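PDB 5BN1: acetylxylan esterase, which removes acetyl groups from xylan and xylo-oligosaccharides, working as a serine esterase of the SGNH (GDSL) family during plant biomass breakdown. Local coordinates for residues R72-E75 with D76-Q80; G28-G31 with A32-T35. The protein carries 1 engineered substitution. One frame throughout, in Å; residues are numbered along the deposited sequence.

Contact 1 (R72-E75 with D76-Q80)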
loop_
_atom_site.group_PDB
_atom_site.type_symbol
_atom_site.label_atom_id
_atom_site.label_comp_id
_atom_site.label_asym_id
_atom_site.label_seq_id
_atom_site.Cartn_x
_atom_site.Cartn_y
_atom_site.Cartn_z
ATOM N N ARG A 72 3.337 14.163 -29.952
ATOM C CA ARG A 72 3.275 15.070 -28.818
ATOM C C ARG A 72 4.074 16.329 -28.929
ATOM O O ARG A 72 4.222 17.105 -28.006
ATOM C CB ARG A 72 3.578 14.369 -27.474
ATOM C CG ARG A 72 5.001 13.865 -27.300
ATOM C CD ARG A 72 5.045 12.887 -26.151
ATOM N NE ARG A 72 6.383 12.364 -25.909
ATOM C CZ ARG A 72 7.310 12.918 -25.106
ATOM N NH1 ARG A 72 7.113 14.113 -24.505
ATOM N NH2 ARG A 72 8.530 12.377 -24.950
ATOM N N TRP A 73 4.621 16.581 -30.101
ATOM C CA TRP A 73 5.615 17.604 -30.310
ATOM C C TRP A 73 4.977 19.012 -30.078
ATOM O O TRP A 73 5.606 19.882 -29.494
ATOM C CB TRP A 73 6.223 17.537 -31.740
ATOM C CG TRP A 73 7.468 18.282 -31.833
ATOM C CD1 TRP A 73 7.707 19.525 -32.415
ATOM C CD2 TRP A 73 8.733 17.828 -31.395
ATOM N NE1 TRP A 73 9.015 19.828 -32.308
ATOM C CE2 TRP A 73 9.701 18.772 -31.749
ATOM C CE3 TRP A 73 9.163 16.624 -30.745
ATOM C CZ2 TRP A 73 11.013 18.632 -31.462
ATOM C CZ3 TRP A 73 10.461 16.468 -30.497
ATOM C CH2 TRP A 73 11.404 17.450 -30.805
ATOM N N GLU A 74 3.763 19.209 -30.570
ATOM C CA GLU A 74 3.195 20.532 -30.428
ATOM C C GLU A 74 3.004 20.900 -28.961
ATOM O O GLU A 74 3.375 22.008 -28.565
ATOM C CB GLU A 74 1.812 20.558 -31.122
ATOM C CG GLU A 74 1.110 21.914 -31.135
ATOM C CD GLU A 74 1.922 23.054 -31.714
ATOM O OE1 GLU A 74 1.836 24.149 -31.066
ATOM O OE2 GLU A 74 2.628 22.866 -32.767
ATOM N N GLU A 75 2.412 20.010 -28.205
ATOM C CA GLU A 75 2.147 20.264 -26.818
ATOM C C GLU A 75 3.406 20.246 -25.979
ATOM O O GLU A 75 3.638 21.066 -25.104
ATOM C CB GLU A 75 1.057 19.347 -26.356
ATOM C CG GLU A 75 0.884 19.032 -24.890
ATOM C CD GLU A 75 0.240 17.622 -24.759
ATOM O OE1 GLU A 75 0.960 16.553 -24.855
ATOM O OE2 GLU A 75 -1.017 17.598 -24.617
ATOM N N ASP A 76 4.270 19.261 -26.224
ATOM C CA ASP A 76 5.417 19.080 -25.310
ATOM C C ASP A 76 6.699 19.757 -25.649
ATOM O O ASP A 76 7.595 19.915 -24.792
ATOM C CB ASP A 76 5.737 17.545 -25.113
ATOM C CG ASP A 76 4.691 16.828 -24.328
ATOM O OD1 ASP A 76 3.727 17.459 -23.742
ATOM O OD2 ASP A 76 4.727 15.578 -24.201
ATOM N N VAL A 77 6.797 20.318 -26.866
ATOM C CA VAL A 77 7.935 21.056 -27.252
ATOM C C VAL A 77 7.500 22.479 -27.654
ATOM O O VAL A 77 7.854 23.427 -26.993
ATOM C CB VAL A 77 8.747 20.409 -28.370
ATOM C CG1 VAL A 77 9.921 21.173 -28.784
ATOM C CG2 VAL A 77 9.203 18.977 -27.917
ATOM N N ILE A 78 6.798 22.559 -28.780
ATOM C CA ILE A 78 6.511 23.925 -29.336
ATOM C C ILE A 78 5.832 24.812 -28.360
ATOM O O ILE A 78 6.305 25.951 -28.162
ATOM C CB ILE A 78 5.671 23.783 -30.655
ATOM C CG1 ILE A 78 6.387 22.952 -31.698
ATOM C CG2 ILE A 78 5.462 25.227 -31.219
ATOM C CD1 ILE A 78 7.741 23.230 -31.999
ATOM N N ALA A 79 4.822 24.344 -27.692
ATOM C CA ALA A 79 3.990 25.139 -26.806
ATOM C C ALA A 79 4.763 25.544 -25.526
ATOM O O ALA A 79 4.335 26.458 -24.840
ATOM C CB ALA A 79 2.741 24.414 -26.504
ATOM N N GLN A 80 5.891 24.883 -25.222
ATOM C CA GLN A 80 6.769 25.245 -24.086
ATOM C C GLN A 80 7.683 26.383 -24.343
ATOM O O GLN A 80 8.430 26.846 -23.478
ATOM C CB GLN A 80 7.632 24.008 -23.681
ATOM C CG GLN A 80 6.808 22.786 -23.430
ATOM C CD GLN A 80 5.722 22.907 -22.352
ATOM O OE1 GLN A 80 5.934 23.514 -21.316
ATOM N NE2 GLN A 80 4.565 22.317 -22.594
#
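The W73 ring carries V77 on one face. V77 CG2 stands almost straight over the six-membered ring, 3.6 Å from its centroid and 7° off the normal, a CH-pi contact. V77 CG1 touches the same ring near CE2 and CZ2. I78 CD1 comes in obliquely, 3.6 Å from W73 NE1. W73 NE1 donates to T124 OG1. With an alanine in place of W73, T124 would probably lose its donor, and V77 and I78 would face a gap.

At the edge of the R72 guanidinium, near its plane, lies D76. R72 NH1 makes a salt bridge of 2.8 Å to D76 OD2, on the anti side of the carboxylate. The two flat groups are turned 66° apart. R72 CG sits between backbone N and carbonyl carbon (chi1 67°), and the extended chain passes D76 OD2 at CD, bringing NH1 there. NH1 also binds K59 O. The other D76 oxygen, OD1, lies 3.1 Å from E75 OE1, a close pair of like charges.

W73 O accepts from both V77 N (2.9 Å) and I78 N (3.0 Å). A79 N reaches E74 O at 2.9 Å, and Q80 NE2 bonds E75 O. The bonds from I78 and A79 span five residues, as in a pi-type turn; that from V77 spans four. This turn lies late in helix 66-78, which packs on strands 8-13 and 84-88 of the SGNH alpha/beta fold.

Contact 2 (G28-G31 with A32-T35); sequences GSFG and ALGT
G31, A32, L33 and G34 form a type I beta turn, with A32 and L33 at its corners. It belongs to a glycine-rich loop between helix 15-18 and helix 37-48.

Backbone hydrogen bonds come first. G34 N donates to G31 O over 3.2 Å and closes the turn. The donor lies well above the carbonyl plane. L33 N makes two weak bonds, to F30 O at 2.7 Å and to S29 O at 3.2 Å. Outside the loop, L33 O takes a bond from N58 ND2, and A32 is bonded to the backbone of A22.

One side chain may bond to the backbone. S29 OG lies between its own backbone N and carbonyl carbon (chi1 62°). This brings S29 OG within 3.0 Å of A32 N, although the position of that nitrogen is doubtful in the model. OG also touches A32 CB.

The apolar contact joins F30 and L33. Their side chains approach at a slant, with L33 CD1 3.9 Å from F30 CD1. Both side chains rest on V42 of helix 37-48, and F30 also meets A39 and Q46. F30 packs on S196 of a second subunit too.

Two glycines suit the backbone. At the backbone angles of G28 a CB would collide with the preceding carbonyl oxygen, and G34 has a positive phi, which glycine adopts readily.

A water bridges two carbonyls. It donates to G34 O at 2.6 Å and, weakly, to F30 O at 2.6 Å.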
loop_
_atom_site.group_PDB
_atom_site.type_symbol
_atom_site.label_atom_id
_atom_site.label_comp_id
_atom_site.label_asym_id
_atom_site.label_seq_id
_atom_site.Cartn_x
_atom_site.Cartn_y
_atom_site.Cartn_z
ATOM N N GLY A 28 10.518 22.323 -12.093
ATOM C CA GLY A 28 10.113 23.006 -10.865
ATOM C C GLY A 28 10.836 22.366 -9.666
ATOM O O GLY A 28 10.577 22.665 -8.519
ATOM N N SER A 29 11.758 21.463 -9.944
ATOM C CA SER A 29 12.545 20.832 -8.879
ATOM C C SER A 29 13.322 19.750 -9.587
ATOM O O SER A 29 12.959 19.324 -10.697
ATOM C CB SER A 29 11.665 20.231 -7.738
ATOM O OG SER A 29 10.861 19.245 -8.215
ATOM N N PHE A 30 14.392 19.268 -8.976
ATOM C CA PHE A 30 15.106 18.153 -9.633
ATOM C C PHE A 30 14.321 16.895 -9.433
ATOM O O PHE A 30 14.380 15.968 -10.288
ATOM C CB PHE A 30 16.428 17.898 -8.821
ATOM C CG PHE A 30 17.606 18.727 -9.256
ATOM C CD1 PHE A 30 18.251 18.316 -10.384
ATOM C CD2 PHE A 30 18.088 19.907 -8.549
ATOM C CE1 PHE A 30 19.378 18.925 -10.875
ATOM C CE2 PHE A 30 19.328 20.539 -8.986
ATOM C CZ PHE A 30 19.896 20.094 -10.180
ATOM N N GLY A 31 13.648 16.757 -8.260
ATOM C CA GLY A 31 12.806 15.691 -8.245
ATOM C C GLY A 31 12.164 15.730 -9.577
ATOM O O GLY A 31 11.975 14.673 -10.223
ATOM N N ALA A 32 11.714 16.933 -9.978
ATOM C CA ALA A 32 10.892 16.928 -11.169
ATOM C C ALA A 32 11.652 16.484 -12.473
ATOM O O ALA A 32 11.007 16.182 -13.427
ATOM C CB ALA A 32 10.287 18.317 -11.444
ATOM N N LEU A 33 12.949 16.657 -12.453
ATOM C CA LEU A 33 13.853 16.377 -13.600
ATOM C C LEU A 33 14.214 14.909 -13.724
ATOM O O LEU A 33 14.862 14.509 -14.661
ATOM C CB LEU A 33 15.133 17.178 -13.543
ATOM C CG LEU A 33 15.086 18.730 -13.738
ATOM C CD1 LEU A 33 16.427 19.393 -13.661
ATOM C CD2 LEU A 33 14.310 19.048 -15.035
ATOM N N GLY A 34 13.828 14.122 -12.739
ATOM C CA GLY A 34 14.191 12.713 -12.702
ATOM C C GLY A 34 15.543 12.497 -12.166
ATOM O O GLY A 34 16.198 13.388 -11.625
ATOM N N THR A 35 15.986 11.233 -12.267
ATOM C CA THR A 35 17.217 10.810 -11.599
ATOM C C THR A 35 18.344 10.345 -12.466
ATOM O O THR A 35 19.160 9.497 -12.069
ATOM C CB THR A 35 16.902 9.658 -10.585
ATOM O OG1 THR A 35 16.226 8.602 -11.266
ATOM C CG2 THR A 35 15.969 10.251 -9.507
HETATM O O HOH W 1 16.539 14.807 -9.484
#

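Overall arrangement
Both contacts are local, and both mix buried with exposed residues. Contact 1 lies late in helix 66-78 and runs on into the loop, and its apolar side faces the central sheet and helix 110-124. Contact 2 belongs to a loop without regular structure, and its apolar pair rests on helix 37-48. Their centres are 19 Å apart and they do not touch. Charge marks contact 1, which has a salt bridge and a close acidic pair. Contact 2 has no charged side chain and relies on a main-chain turn, a bridging water and, less surely, a serine hydroxyl. Of the two, contact 2 alone meets another subunit of the octamer.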